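Local atomic coordinates of plantazolicin methyltransferase BamL (Bacillus amyloliquefaciens subsp. plantarum, PDB entry 5DLY), a protein that probably methylates desmethyl-plantazolicin, a precursor of the antibiotic plantazolicin, and binds S-adenosyl-L-homocysteine together with a monoazolic analogue of that peptide. Residues L49-S54 and H259-K264. Numbering follows the deposited sequence.
Sequences LSFYSS and HGWIIK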
loop_
_atom_site.group_PDB
_atom_site.type_symbol
_atom_site.label_atom_id
_atom_site.label_comp_id
_atom_site.label_asym_id
_atom_site.label_seq_id
_atom_site.Cartn_x
_atom_site.Cartn_y
_atom_site.Cartn_z
ATOM N N LEU A 49 2.966 0.295 11.850
ATOM C CA LEU A 49 3.317 -0.287 13.151
ATOM C C LEU A 49 3.265 0.741 14.268
ATOM O O LEU A 49 2.772 0.450 15.367
ATOM C CB LEU A 49 4.675 -0.972 13.091
ATOM C CG LEU A 49 4.721 -2.208 12.197
ATOM C CD1 LEU A 49 6.151 -2.694 12.079
ATOM C CD2 LEU A 49 3.807 -3.313 12.710
ATOM N N SER A 50 3.754 1.947 13.994
ATOM C CA SER A 50 3.704 3.005 14.993
ATOM C C SER A 50 2.263 3.407 15.274
ATOM O O SER A 50 1.893 3.609 16.429
ATOM C CB SER A 50 4.521 4.214 14.553
ATOM O OG SER A 50 4.394 5.260 15.507
ATOM N N PHE A 51 1.453 3.501 14.218
ATOM C CA PHE A 51 0.042 3.830 14.360
ATOM C C PHE A 51 -0.661 2.805 15.240
ATOM O O PHE A 51 -1.384 3.175 16.170
ATOM C CB PHE A 51 -0.657 3.917 12.993
ATOM C CG PHE A 51 -2.127 4.224 13.086
ATOM C CD1 PHE A 51 -3.068 3.189 13.192
ATOM C CD2 PHE A 51 -2.583 5.542 13.064
ATOM C CE1 PHE A 51 -4.430 3.472 13.281
ATOM C CE2 PHE A 51 -3.948 5.826 13.153
ATOM C CZ PHE A 51 -4.866 4.790 13.263
ATOM N N TYR A 52 -0.422 1.524 14.955
ATOM C CA TYR A 52 -1.126 0.444 15.642
ATOM C C TYR A 52 -0.833 0.443 17.148
ATOM O O TYR A 52 -1.761 0.387 17.971
ATOM C CB TYR A 52 -0.842 -0.929 14.991
ATOM C CG TYR A 52 -1.858 -1.967 15.410
ATOM C CD1 TYR A 52 -1.704 -2.674 16.607
ATOM C CD2 TYR A 52 -2.998 -2.207 14.641
ATOM C CE1 TYR A 52 -2.651 -3.596 17.021
ATOM C CE2 TYR A 52 -3.946 -3.140 15.046
ATOM C CZ TYR A 52 -3.768 -3.820 16.238
ATOM O OH TYR A 52 -4.712 -4.735 16.653
ATOM N N SER A 53 0.449 0.530 17.491
ATOM C CA SER A 53 0.892 0.578 18.891
ATOM C C SER A 53 0.377 1.809 19.631
ATOM O O SER A 53 -0.027 1.713 20.791
ATOM C CB SER A 53 2.418 0.515 18.986
ATOM O OG SER A 53 2.880 -0.825 18.970
ATOM N N SER A 54 0.386 2.957 18.958
ATOM C CA SER A 54 -0.108 4.204 19.538
ATOM C C SER A 54 -1.610 4.114 19.825
ATOM O O SER A 54 -2.061 4.429 20.932
ATOM C CB SER A 54 0.204 5.387 18.610
ATOM O OG SER A 54 -0.309 6.602 19.122
ATOM N N HIS A 259 -2.015 8.871 1.021
ATOM C CA HIS A 259 -1.996 8.019 2.210
ATOM C C HIS A 259 -3.412 7.926 2.742
ATOM O O HIS A 259 -4.032 8.948 3.022
ATOM C CB HIS A 259 -1.084 8.611 3.288
ATOM C CG HIS A 259 0.314 8.846 2.825
ATOM N ND1 HIS A 259 0.664 9.944 2.072
ATOM C CD2 HIS A 259 1.450 8.125 2.998
ATOM C CE1 HIS A 259 1.951 9.886 1.789
ATOM N NE2 HIS A 259 2.455 8.805 2.350
ATOM N N GLY A 260 -3.936 6.709 2.853
ATOM C CA GLY A 260 -5.317 6.510 3.300
ATOM C C GLY A 260 -5.386 5.469 4.391
ATOM O O GLY A 260 -4.669 4.464 4.340
ATOM N N TRP A 261 -6.213 5.734 5.401
ATOM C CA TRP A 261 -6.452 4.795 6.491
ATOM C C TRP A 261 -7.929 4.511 6.622
ATOM O O TRP A 261 -8.759 5.433 6.558
ATOM C CB TRP A 261 -5.972 5.349 7.842
ATOM C CG TRP A 261 -4.547 5.790 7.889
ATOM C CD1 TRP A 261 -4.041 6.961 7.416
ATOM C CD2 TRP A 261 -3.448 5.071 8.458
ATOM N NE1 TRP A 261 -2.687 7.018 7.637
ATOM C CE2 TRP A 261 -2.297 5.875 8.286
ATOM C CE3 TRP A 261 -3.323 3.834 9.114
ATOM C CZ2 TRP A 261 -1.031 5.472 8.720
ATOM C CZ3 TRP A 261 -2.059 3.430 9.547
ATOM C CH2 TRP A 261 -0.929 4.250 9.345
ATOM N N ILE A 262 -8.251 3.231 6.792
ATOM C CA ILE A 262 -9.575 2.785 7.194
ATOM C C ILE A 262 -9.375 2.126 8.558
ATOM O O ILE A 262 -8.694 1.100 8.675
ATOM C CB ILE A 262 -10.187 1.829 6.149
ATOM C CG1 ILE A 262 -10.488 2.582 4.851
ATOM C CG2 ILE A 262 -11.488 1.216 6.648
ATOM C CD1 ILE A 262 -10.578 1.686 3.630
ATOM N N ILE A 263 -9.943 2.744 9.592
ATOM C CA ILE A 263 -9.637 2.401 10.982
ATOM C C ILE A 263 -10.869 1.824 11.673
ATOM O O ILE A 263 -11.922 2.454 11.684
ATOM C CB ILE A 263 -9.147 3.651 11.753
ATOM C CG1 ILE A 263 -7.855 4.189 11.126
ATOM C CG2 ILE A 263 -8.935 3.340 13.235
ATOM C CD1 ILE A 263 -7.722 5.697 11.198
ATOM N N LYS A 264 -10.736 0.624 12.223
ATOM C CA LYS A 264 -11.832 0.027 12.986
ATOM C C LYS A 264 -11.478 -0.070 14.467
ATOM O O LYS A 264 -10.438 -0.618 14.853
ATOM C CB LYS A 264 -12.255 -1.340 12.417
ATOM C CG LYS A 264 -13.497 -1.925 13.085
ATOM C CD LYS A 264 -13.953 -3.189 12.378
ATOM C CE LYS A 264 -15.204 -3.769 13.025
ATOM N NZ LYS A 264 -15.815 -4.809 12.155
#
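Phe51 and Trp261 meet as an offset stack, the phenyl ring lying against the six-membered ring of the indole with centroids 4.5 Å apart and planes tilted by 28°. The two side chains reach toward each other and overlap alongside, Phe51 from helix 23-56 and Trp261 from strand 258-265, so the far rim of the indole comes close to the root of the phenylalanine. Trp261 CZ3 lies 3.6 Å from Phe51 CG, and Trp261 CH2 approaches Phe51 CB at 3.7 Å. With CG anti to the backbone N (chi1 179°), Phe51 reaches toward the strand, which suits a place where the nearest CA atoms, those of Phe51 and Trp261, are still 10.2 Å apart.

Its outer end goes to Ile263, whose CD1 is 3.6 Å from Phe51 CZ and meets the ring obliquely. Trp261 and Ile263, two positions apart, project from the same side of the strand; a broad indole and a branched aliphatic chain thus receive successive parts of one phenyl ring. Leu231 and Gln227 of helix 226-232 also touch Phe51. Trp261 stacks in addition with Tyr157 and Phe221, while the indole NE1 of this buried residue is hydrogen-bonded to Gly219 O.

The strand pairs antiparallel with 154-160 and 209-214, in the 3-2-1-4-5-7-6 order of the class I methyltransferase Rossmann-like sheet, and the helix packs on one face of it. Between residues 49-54 and 259-264 the contact is apolar, made of dispersion and ring overlap, and its fit rests on complementary shape, the indole N-H being satisfied separately.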